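Local coordinates for protein periplasmic beta-glucosidase (Pseudomonas aeruginosa, PDB 6R5T) that probably hydrolyses terminal, non-reducing beta-D-glucosyl residues of beta-glucosides in the periplasm, releasing beta-D-glucose, at residues Lys176-Tyr181 against Pro206-Ala211; Leu241-Trp246 against Cys314-Ala319; Gly143-Leu148 against Tyr608-Gly613. The protein carries 1 engineered substitution. All blocks are in the same frame, centred on the assembly; numbering follows the deposited sequence.

Contact 1. Residues Lys176-Tyr181 against Pro206-Ala211. With BGC (beta-D-glucopyranose), chain C.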
loop_
_atom_site.group_PDB
_atom_site.type_symbol
_atom_site.label_atom_id
_atom_site.label_comp_id
_atom_site.label_asym_id
_atom_site.label_seq_id
_atom_site.Cartn_x
_atom_site.Cartn_y
_atom_site.Cartn_z
ATOM N N LYS A 176 15.745 -8.962 -14.968
ATOM C CA LYS A 176 15.307 -9.304 -13.576
ATOM C C LYS A 176 14.337 -8.201 -13.113
ATOM O O LYS A 176 14.312 -7.131 -13.719
ATOM C CB LYS A 176 16.525 -9.438 -12.667
ATOM C CG LYS A 176 17.273 -8.157 -12.342
ATOM C CD LYS A 176 18.565 -8.408 -11.611
ATOM C CE LYS A 176 19.267 -7.177 -11.133
ATOM N NZ LYS A 176 20.569 -7.549 -10.524
ATOM N N HIS A 177 13.538 -8.448 -12.084
ATOM C CA HIS A 177 13.368 -9.678 -11.327
ATOM C C HIS A 177 11.981 -10.223 -11.683
ATOM O O HIS A 177 10.984 -9.587 -11.344
ATOM C CB HIS A 177 13.473 -9.419 -9.830
ATOM C CG HIS A 177 14.751 -8.810 -9.383
ATOM N ND1 HIS A 177 14.904 -7.439 -9.291
ATOM C CD2 HIS A 177 15.898 -9.383 -8.939
ATOM C CE1 HIS A 177 16.130 -7.225 -8.805
ATOM N NE2 HIS A 177 16.746 -8.353 -8.615
ATOM N N PHE A 178 11.893 -11.338 -12.401
ATOM C CA PHE A 178 10.608 -11.799 -12.980
ATOM C C PHE A 178 9.872 -12.521 -11.867
ATOM O O PHE A 178 10.289 -13.636 -11.490
ATOM C CB PHE A 178 10.938 -12.705 -14.163
ATOM C CG PHE A 178 9.753 -13.071 -14.999
ATOM C CD1 PHE A 178 9.025 -12.107 -15.648
ATOM C CD2 PHE A 178 9.412 -14.404 -15.195
ATOM C CE1 PHE A 178 7.966 -12.450 -16.476
ATOM C CE2 PHE A 178 8.314 -14.751 -15.977
ATOM C CZ PHE A 178 7.589 -13.767 -16.631
ATOM N N ALA A 179 8.789 -11.945 -11.284
ATOM C CA ALA A 179 8.169 -10.693 -11.698
ATOM C C ALA A 179 7.549 -10.009 -10.480
ATOM O O ALA A 179 7.221 -10.665 -9.499
ATOM C CB ALA A 179 7.084 -10.957 -12.727
ATOM N N LEU A 180 7.297 -8.700 -10.666
ATOM C CA LEU A 180 6.447 -7.850 -9.800
ATOM C C LEU A 180 7.157 -7.476 -8.496
ATOM O O LEU A 180 6.491 -6.984 -7.573
ATOM C CB LEU A 180 5.121 -8.542 -9.463
ATOM C CG LEU A 180 4.348 -9.212 -10.593
ATOM C CD1 LEU A 180 2.994 -9.662 -10.085
ATOM C CD2 LEU A 180 4.229 -8.333 -11.815
ATOM N N TYR A 181 8.459 -7.702 -8.417
ATOM C CA TYR A 181 9.225 -7.620 -7.159
ATOM C C TYR A 181 9.085 -6.236 -6.500
ATOM O O TYR A 181 9.038 -6.139 -5.271
ATOM C CB TYR A 181 10.660 -7.976 -7.513
ATOM C CG TYR A 181 11.661 -8.009 -6.395
ATOM C CD1 TYR A 181 11.408 -8.526 -5.146
ATOM C CD2 TYR A 181 12.928 -7.547 -6.664
ATOM C CE1 TYR A 181 12.392 -8.499 -4.152
ATOM C CE2 TYR A 181 13.929 -7.574 -5.723
ATOM C CZ TYR A 181 13.652 -8.017 -4.450
ATOM O OH TYR A 181 14.663 -7.997 -3.519
ATOM N N PRO A 206 4.807 -5.686 -18.865
ATOM C CA PRO A 206 5.387 -5.274 -20.141
ATOM C C PRO A 206 6.900 -5.072 -20.185
ATOM O O PRO A 206 7.506 -5.420 -21.225
ATOM C CB PRO A 206 4.614 -4.016 -20.533
ATOM C CG PRO A 206 3.270 -4.252 -19.915
ATOM C CD PRO A 206 3.565 -4.919 -18.588
ATOM N N PRO A 207 7.592 -4.563 -19.136
ATOM C CA PRO A 207 9.048 -4.434 -19.239
ATOM C C PRO A 207 9.805 -5.762 -19.386
ATOM O O PRO A 207 10.790 -5.814 -20.114
ATOM C CB PRO A 207 9.455 -3.726 -17.955
ATOM C CG PRO A 207 8.171 -2.981 -17.593
ATOM C CD PRO A 207 7.040 -3.928 -17.927
ATOM N N TYR A 208 9.284 -6.799 -18.759
ATOM C CA TYR A 208 9.936 -8.126 -18.894
ATOM C C TYR A 208 9.701 -8.649 -20.301
ATOM O O TYR A 208 10.653 -9.168 -20.907
ATOM C CB TYR A 208 9.451 -9.132 -17.861
ATOM C CG TYR A 208 9.460 -8.636 -16.450
ATOM C CD1 TYR A 208 10.607 -8.518 -15.691
ATOM C CD2 TYR A 208 8.266 -8.356 -15.844
ATOM C CE1 TYR A 208 10.574 -8.005 -14.404
ATOM C CE2 TYR A 208 8.202 -7.882 -14.546
ATOM C CZ TYR A 208 9.353 -7.699 -13.815
ATOM O OH TYR A 208 9.279 -7.259 -12.510
ATOM N N LYS A 209 8.489 -8.479 -20.825
ATOM C CA LYS A 209 8.206 -8.884 -22.208
ATOM C C LYS A 209 9.075 -8.094 -23.185
ATOM O O LYS A 209 9.519 -8.664 -24.206
ATOM C CB LYS A 209 6.717 -8.739 -22.515
ATOM C CG LYS A 209 6.344 -9.278 -23.880
ATOM C CD LYS A 209 4.877 -9.262 -24.104
ATOM C CE LYS A 209 4.524 -10.075 -25.327
ATOM N NZ LYS A 209 5.087 -9.477 -26.556
ATOM N N ALA A 210 9.294 -6.797 -22.957
ATOM C CA ALA A 210 10.147 -5.984 -23.844
ATOM C C ALA A 210 11.560 -6.564 -23.871
ATOM O O ALA A 210 12.215 -6.565 -24.959
ATOM C CB ALA A 210 10.211 -4.570 -23.316
ATOM N N ALA A 211 12.066 -7.023 -22.723
ATOM C CA ALA A 211 13.412 -7.607 -22.668
ATOM C C ALA A 211 13.417 -8.916 -23.493
ATOM O O ALA A 211 14.355 -9.139 -24.253
ATOM C CB ALA A 211 13.832 -7.847 -21.247
HETATM C C2 BGC C . 21.172 -10.146 -7.980
HETATM C C3 BGC C . 21.666 -11.406 -7.240
HETATM C C4 BGC C . 21.557 -11.077 -5.726
HETATM C C5 BGC C . 20.069 -10.807 -5.440
HETATM C C6 BGC C . 19.807 -10.412 -4.004
HETATM C C1 BGC C . 19.740 -9.829 -7.531
HETATM O O1 BGC C . 19.440 -8.623 -8.161
HETATM O O2 BGC C . 21.173 -10.261 -9.398
HETATM O O3 BGC C . 23.050 -11.627 -7.576
HETATM O O4 BGC C . 21.999 -12.234 -4.997
HETATM O O5 BGC C . 19.693 -9.646 -6.118
HETATM O O6 BGC C . 18.403 -10.212 -3.803
#
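Y208 reaches out from its helix and meets F178 ring to ring in a T-shaped stack: the CD1 edge of F178 points into the Y208 face, CD1 lying 3.6 Å from Y208 CG, with the planes at 75°. F178 has its CG anti to the backbone N (chi1 -170°), which turns that edge onto the tyrosine. The methyl of A179 adds an apolar touch, CB to Y208 CE2 at 3.7 Å.

The polar tie is one hydrogen bond, L180 N to Y208 OH at 3.1 Å (N-H...O 155°). D128 also bonds this hydroxyl and, through its other oxygen, H177 ND1, so one carboxylate links the helix tyrosine to a pocket histidine.

Within these two segments the glucose is bonded by K176 and H177. K176 NZ donates to glucose O1 at 2.8 Å and O2 at 3.0 Å, while H177 NE2 and O1 share a hydrogen bond of 2.7 Å. The H177 imidazole is sandwiched between K176 CG and Y181 CE2.

Strand 172-178, in the parallel barrel sheet between strands 121-122 and 218-221, is thereby packed against helix 206-213, with helix 235-245 also covering F178.

Contact 2. Residues Leu241-Trp246 against Cys314-Ala319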
loop_
_atom_site.group_PDB
_atom_site.type_symbol
_atom_site.label_atom_id
_atom_site.label_comp_id
_atom_site.label_asym_id
_atom_site.label_seq_id
_atom_site.Cartn_x
_atom_site.Cartn_y
_atom_site.Cartn_z
ATOM N N LEU A 241 3.017 -18.398 -19.076
ATOM C CA LEU A 241 3.210 -17.044 -19.582
ATOM C C LEU A 241 4.546 -16.946 -20.311
ATOM O O LEU A 241 4.579 -16.606 -21.489
ATOM C CB LEU A 241 3.133 -16.085 -18.405
ATOM C CG LEU A 241 3.354 -14.636 -18.821
ATOM C CD1 LEU A 241 2.215 -14.143 -19.704
ATOM C CD2 LEU A 241 3.525 -13.778 -17.574
ATOM N N LEU A 242 5.662 -17.141 -19.610
ATOM C CA LEU A 242 6.978 -16.794 -20.193
ATOM C C LEU A 242 7.275 -17.661 -21.430
ATOM O O LEU A 242 7.791 -17.129 -22.381
ATOM C CB LEU A 242 8.029 -17.016 -19.108
ATOM C CG LEU A 242 9.474 -16.748 -19.507
ATOM C CD1 LEU A 242 9.679 -15.308 -19.960
ATOM C CD2 LEU A 242 10.401 -17.118 -18.361
ATOM N N ARG A 243 6.980 -18.961 -21.388
ATOM C CA ARG A 243 7.346 -19.867 -22.522
ATOM C C ARG A 243 6.199 -19.952 -23.514
ATOM O O ARG A 243 6.409 -19.662 -24.698
ATOM C CB ARG A 243 7.715 -21.245 -21.984
ATOM C CG ARG A 243 8.823 -21.187 -20.943
ATOM C CD ARG A 243 10.141 -21.097 -21.590
ATOM N NE ARG A 243 11.224 -21.233 -20.613
ATOM C CZ ARG A 243 12.506 -21.124 -20.921
ATOM N NH1 ARG A 243 12.871 -20.930 -22.187
ATOM N NH2 ARG A 243 13.414 -21.199 -19.968
ATOM N N GLN A 244 5.033 -20.378 -23.063
ATOM C CA GLN A 244 3.932 -20.677 -24.005
ATOM C C GLN A 244 3.380 -19.381 -24.615
ATOM O O GLN A 244 3.242 -19.317 -25.851
ATOM C CB GLN A 244 2.940 -21.602 -23.324
ATOM C CG GLN A 244 3.594 -22.935 -22.942
ATOM C CD GLN A 244 2.774 -23.861 -22.072
ATOM O OE1 GLN A 244 1.790 -23.468 -21.449
ATOM N NE2 GLN A 244 3.200 -25.112 -21.991
ATOM N N GLN A 245 3.112 -18.347 -23.828
ATOM C CA GLN A 245 2.484 -17.126 -24.373
ATOM C C GLN A 245 3.531 -16.204 -25.001
ATOM O O GLN A 245 3.315 -15.712 -26.097
ATOM C CB GLN A 245 1.760 -16.360 -23.284
ATOM C CG GLN A 245 0.328 -16.062 -23.645
ATOM C CD GLN A 245 -0.556 -16.973 -22.833
ATOM O OE1 GLN A 245 -0.395 -17.083 -21.608
ATOM N NE2 GLN A 245 -1.500 -17.619 -23.511
ATOM N N TRP A 246 4.663 -15.978 -24.336
ATOM C CA TRP A 246 5.632 -14.991 -24.812
ATOM C C TRP A 246 6.677 -15.606 -25.717
ATOM O O TRP A 246 7.422 -14.831 -26.349
ATOM C CB TRP A 246 6.319 -14.310 -23.624
ATOM C CG TRP A 246 5.437 -13.387 -22.849
ATOM C CD1 TRP A 246 4.146 -13.018 -23.088
ATOM C CD2 TRP A 246 5.855 -12.640 -21.695
ATOM N NE1 TRP A 246 3.727 -12.100 -22.155
ATOM C CE2 TRP A 246 4.759 -11.862 -21.272
ATOM C CE3 TRP A 246 7.053 -12.574 -20.973
ATOM C CZ2 TRP A 246 4.831 -11.025 -20.151
ATOM C CZ3 TRP A 246 7.127 -11.746 -19.869
ATOM C CH2 TRP A 246 6.040 -10.953 -19.487
ATOM N N CYS A 314 18.753 -28.417 -18.859
ATOM C CA CYS A 314 20.105 -28.571 -19.414
ATOM C C CYS A 314 20.205 -27.972 -20.821
ATOM O O CYS A 314 21.157 -27.244 -21.099
ATOM C CB CYS A 314 20.437 -30.056 -19.426
ATOM S SG CYS A 314 22.120 -30.339 -20.025
ATOM N N ARG A 315 19.226 -28.225 -21.691
ATOM C CA ARG A 315 19.237 -27.673 -23.042
ATOM C C ARG A 315 19.328 -26.146 -22.981
ATOM O O ARG A 315 20.085 -25.572 -23.730
ATOM C CB ARG A 315 18.007 -28.091 -23.845
ATOM C CG ARG A 315 17.884 -27.449 -25.217
ATOM C CD ARG A 315 17.046 -26.146 -25.178
ATOM N NE ARG A 315 17.255 -25.304 -26.352
ATOM C CZ ARG A 315 17.085 -23.982 -26.406
ATOM N NH1 ARG A 315 16.714 -23.278 -25.340
ATOM N NH2 ARG A 315 17.339 -23.349 -27.538
ATOM N N ASP A 316 18.614 -25.532 -22.043
ATOM C CA ASP A 316 18.629 -24.063 -21.951
ATOM C C ASP A 316 20.016 -23.580 -21.538
ATOM O O ASP A 316 20.471 -22.540 -22.065
ATOM C CB ASP A 316 17.512 -23.583 -21.020
ATOM C CG ASP A 316 16.100 -23.766 -21.533
ATOM O OD1 ASP A 316 15.953 -24.092 -22.727
ATOM O OD2 ASP A 316 15.152 -23.612 -20.702
ATOM N N VAL A 317 20.696 -24.278 -20.619
ATOM C CA VAL A 317 22.053 -23.850 -20.229
ATOM C C VAL A 317 22.990 -23.978 -21.443
ATOM O O VAL A 317 23.773 -23.055 -21.714
ATOM C CB VAL A 317 22.549 -24.661 -19.026
ATOM C CG1 VAL A 317 24.011 -24.349 -18.748
ATOM C CG2 VAL A 317 21.680 -24.352 -17.798
ATOM N N LEU A 318 22.929 -25.125 -22.131
ATOM C CA LEU A 318 23.850 -25.389 -23.251
ATOM C C LEU A 318 23.583 -24.388 -24.362
ATOM O O LEU A 318 24.546 -23.897 -24.965
ATOM C CB LEU A 318 23.655 -26.839 -23.727
ATOM C CG LEU A 318 24.043 -27.924 -22.722
ATOM C CD1 LEU A 318 23.802 -29.281 -23.365
ATOM C CD2 LEU A 318 25.469 -27.790 -22.230
ATOM N N ALA A 319 22.339 -24.052 -24.581
ATOM C CA ALA A 319 21.989 -23.108 -25.662
ATOM C C ALA A 319 22.529 -21.714 -25.316
ATOM O O ALA A 319 22.971 -21.019 -26.205
ATOM C CB ALA A 319 20.515 -23.081 -25.888
#
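R243 brings the NH2 end of its guanidinium up to the D316 carboxylate, 3.1 Å from OD2. The two flat groups are within 22° of parallel, yet the oxygen approaches the guanidinium obliquely, and the pair is a salt bridge without qualifying as a hydrogen bond. The side chains come from opposite directions, and the R243 chain is bent at chi2 (-81°) on its way across. The backbones stay well apart: the closest CA atoms, those of R243 and D316, are 12.1 Å apart, so the long R243 side chain spans most of the gap.

The other carboxylate oxygen is engaged from within its own helix. R315 NH1 donates to D316 OD1 at 2.8 Å with an angle of 161°; OD1 lies in the guanidinium plane, and R315 NH1 reaches it from the anti side, tilted out of the carboxylate plane. A319 CB sits 3.5 Å above the centre of the R315 guanidinium plane, covering one face. D316 thus bridges two arginines in a three-residue salt-bridge network, and R315 NH2 extends it to E4.

Further partners fix the donors. R243 NH1 bonds the carbonyls of F248 and G250, and R315 NH1 that of K249. D284 brings a second carboxylate close to D316 OD2, with a weak, long ion pair to R243 NH2; the neighbouring arginines probably offset the mutual repulsion of these acids.

R243 belongs to the last turns of helix 235-245, where a wider pi-type turn is marked by W246 N to L241 O at 2.9 Å. Helix 307-323 carries D316. Between them runs strand 251-253 of the eight-stranded parallel barrel: T252 touches L242 and R243, L251 touches D316 and V317, while helices 2-12 and 16-22 pack against helix 307-323.

Contact 3. Residues Gly143-Leu148 against Tyr608-Gly613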
loop_
_atom_site.group_PDB
_atom_site.type_symbol
_atom_site.label_atom_id
_atom_site.label_comp_id
_atom_site.label_asym_id
_atom_site.label_seq_id
_atom_site.Cartn_x
_atom_site.Cartn_y
_atom_site.Cartn_z
ATOM N N GLY A 143 12.006 3.819 -12.569
ATOM C CA GLY A 143 10.911 4.633 -12.023
ATOM C C GLY A 143 9.569 3.958 -12.218
ATOM O O GLY A 143 9.495 2.722 -12.174
ATOM N N GLU A 144 8.527 4.773 -12.296
ATOM C CA GLU A 144 7.164 4.275 -12.096
ATOM C C GLU A 144 6.443 4.026 -13.418
ATOM O O GLU A 144 5.326 3.534 -13.347
ATOM C CB GLU A 144 6.354 5.260 -11.251
ATOM C CG GLU A 144 5.920 6.563 -11.920
ATOM C CD GLU A 144 5.477 7.646 -10.925
ATOM O OE1 GLU A 144 5.943 7.655 -9.739
ATOM O OE2 GLU A 144 4.720 8.570 -11.336
ATOM N N ASP A 145 7.019 4.405 -14.544
ATOM C CA ASP A 145 6.220 4.348 -15.788
ATOM C C ASP A 145 6.465 3.100 -16.632
ATOM O O ASP A 145 7.611 2.782 -16.965
ATOM C CB ASP A 145 6.470 5.564 -16.662
ATOM C CG ASP A 145 5.540 5.531 -17.864
ATOM O OD1 ASP A 145 4.287 5.563 -17.677
ATOM O OD2 ASP A 145 6.100 5.494 -18.972
ATOM N N THR A 146 5.372 2.502 -17.052
ATOM C CA THR A 146 5.447 1.228 -17.825
ATOM C C THR A 146 6.041 1.501 -19.209
ATOM O O THR A 146 6.863 0.722 -19.679
ATOM C CB THR A 146 4.066 0.611 -17.908
ATOM O OG1 THR A 146 3.569 0.411 -16.588
ATOM C CG2 THR A 146 4.107 -0.666 -18.687
ATOM N N TYR A 147 5.586 2.545 -19.901
ATOM C CA TYR A 147 6.087 2.894 -21.242
ATOM C C TYR A 147 7.596 3.111 -21.220
ATOM O O TYR A 147 8.376 2.511 -22.034
ATOM C CB TYR A 147 5.277 4.035 -21.844
ATOM C CG TYR A 147 5.686 4.440 -23.221
ATOM C CD1 TYR A 147 6.672 5.369 -23.420
ATOM C CD2 TYR A 147 5.049 3.897 -24.312
ATOM C CE1 TYR A 147 7.110 5.704 -24.702
ATOM C CE2 TYR A 147 5.431 4.263 -25.593
ATOM C CZ TYR A 147 6.454 5.146 -25.792
ATOM O OH TYR A 147 6.651 5.447 -27.123
ATOM N N LEU A 148 8.054 4.004 -20.364
ATOM C CA LEU A 148 9.455 4.388 -20.342
ATOM C C LEU A 148 10.278 3.154 -19.902
ATOM O O LEU A 148 11.322 2.901 -20.531
ATOM C CB LEU A 148 9.644 5.560 -19.391
ATOM C CG LEU A 148 11.080 6.021 -19.263
ATOM C CD1 LEU A 148 11.650 6.438 -20.627
ATOM C CD2 LEU A 148 11.143 7.182 -18.301
ATOM N N TYR A 608 6.756 16.930 -6.399
ATOM C CA TYR A 608 7.299 17.085 -7.774
ATOM C C TYR A 608 6.687 15.953 -8.582
ATOM O O TYR A 608 6.854 14.793 -8.210
ATOM C CB TYR A 608 8.818 17.011 -7.811
ATOM C CG TYR A 608 9.549 17.955 -6.895
ATOM C CD1 TYR A 608 9.557 19.320 -7.111
ATOM C CD2 TYR A 608 10.293 17.468 -5.842
ATOM C CE1 TYR A 608 10.276 20.171 -6.281
ATOM C CE2 TYR A 608 11.011 18.303 -5.006
ATOM C CZ TYR A 608 11.008 19.669 -5.229
ATOM O OH TYR A 608 11.743 20.505 -4.412
ATOM N N PRO A 609 5.988 16.258 -9.670
ATOM C CA PRO A 609 5.317 15.197 -10.439
ATOM C C PRO A 609 6.270 14.502 -11.417
ATOM O O PRO A 609 7.340 14.932 -11.715
ATOM C CB PRO A 609 4.277 15.968 -11.221
ATOM C CG PRO A 609 4.965 17.282 -11.457
ATOM C CD PRO A 609 5.744 17.596 -10.197
ATOM N N PHE A 610 5.815 13.360 -11.888
ATOM C CA PHE A 610 6.470 12.631 -12.985
ATOM C C PHE A 610 6.745 13.572 -14.146
ATOM O O PHE A 610 5.866 14.374 -14.531
ATOM C CB PHE A 610 5.548 11.519 -13.444
ATOM C CG PHE A 610 6.133 10.678 -14.536
ATOM C CD1 PHE A 610 6.990 9.607 -14.266
ATOM C CD2 PHE A 610 5.799 10.928 -15.862
ATOM C CE1 PHE A 610 7.456 8.809 -15.306
ATOM C CE2 PHE A 610 6.264 10.124 -16.887
ATOM C CZ PHE A 610 7.104 9.087 -16.616
ATOM N N GLY A 611 7.956 13.535 -14.654
ATOM C CA GLY A 611 8.374 14.353 -15.801
ATOM C C GLY A 611 8.822 15.753 -15.409
ATOM O O GLY A 611 9.170 16.518 -16.338
ATOM N N TYR A 612 8.906 16.077 -14.117
ATOM C CA TYR A 612 9.299 17.430 -13.648
ATOM C C TYR A 612 10.811 17.605 -13.742
ATOM O O TYR A 612 11.595 16.719 -13.353
ATOM C CB TYR A 612 8.837 17.658 -12.217
ATOM C CG TYR A 612 9.166 19.001 -11.663
ATOM C CD1 TYR A 612 8.473 20.130 -12.012
ATOM C CD2 TYR A 612 10.219 19.115 -10.792
ATOM C CE1 TYR A 612 8.809 21.361 -11.457
ATOM C CE2 TYR A 612 10.589 20.332 -10.251
ATOM C CZ TYR A 612 9.873 21.440 -10.558
ATOM O OH TYR A 612 10.292 22.618 -9.980
ATOM N N GLY A 613 11.197 18.796 -14.163
ATOM C CA GLY A 613 12.601 19.208 -13.998
ATOM C C GLY A 613 12.841 20.523 -14.683
ATOM O O GLY A 613 12.218 20.760 -15.767
#
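E144 and D145 approach F610 from the same side of its ring plane, E144 near the CB end and D145 near CZ, each obliquely, and the two acids meet it at different angles. The E144 carboxylate lies almost parallel to the ring plane, 11° apart, the chains sliding past one another in opposite directions; E144 OE2 is 3.7 Å from F610 CB. D145 instead crosses the phenylalanine at about a right angle, using its methylene: CB is 3.6 Å from F610 CZ at the far end of the ring. With its first torsion extended (chi1 -178°), F610 sends the ring away from the turn and over to the acids.

The carboxylate oxygens find their hydrogen bonds away from the ring. E144 OE2 accepts from S566 OG and Y578 N, and D145 OD1 bonds Y578 OH. D145 OD2 takes L148 N at 2.8 Å (162°), the capping bond of an N-cap residue at the start of helix 146-161.

On the other side, F610 and G611 form the centre of a type II beta turn closed by Y612 N to P609 O at 3.1 Å. With L673 of strand 672-681 also touching D145, this is an interdomain junction of a multidomain family 3 glycoside hydrolase, where the barrel meets the C-terminal and fibronectin-like regions.

Contacts 1 and 2 adjoin, their centres 15 Å apart: F178 CE1 packs 3.6 Å from W246 CZ3, and F178 CE2 lies 3.9 Å from L242 CB, so the helix bearing R243 also backs the pocket strand. Contact 3 meets contact 1 through T146 CG2 and P206 CB at 3.9 Å, with centres 18 Å apart. Contacts 2 and 3 do not touch, their nearest atoms being about 10 Å apart and their centres 33 Å. Among the three, contact 1 alone contributes residues to the sugar pocket, K176 and H177; D79, R137 and E486 also hydrogen-bond its glucose. Contacts 1 and 2 stay within the barrel domain, whereas contact 3 joins it to the C-terminal region.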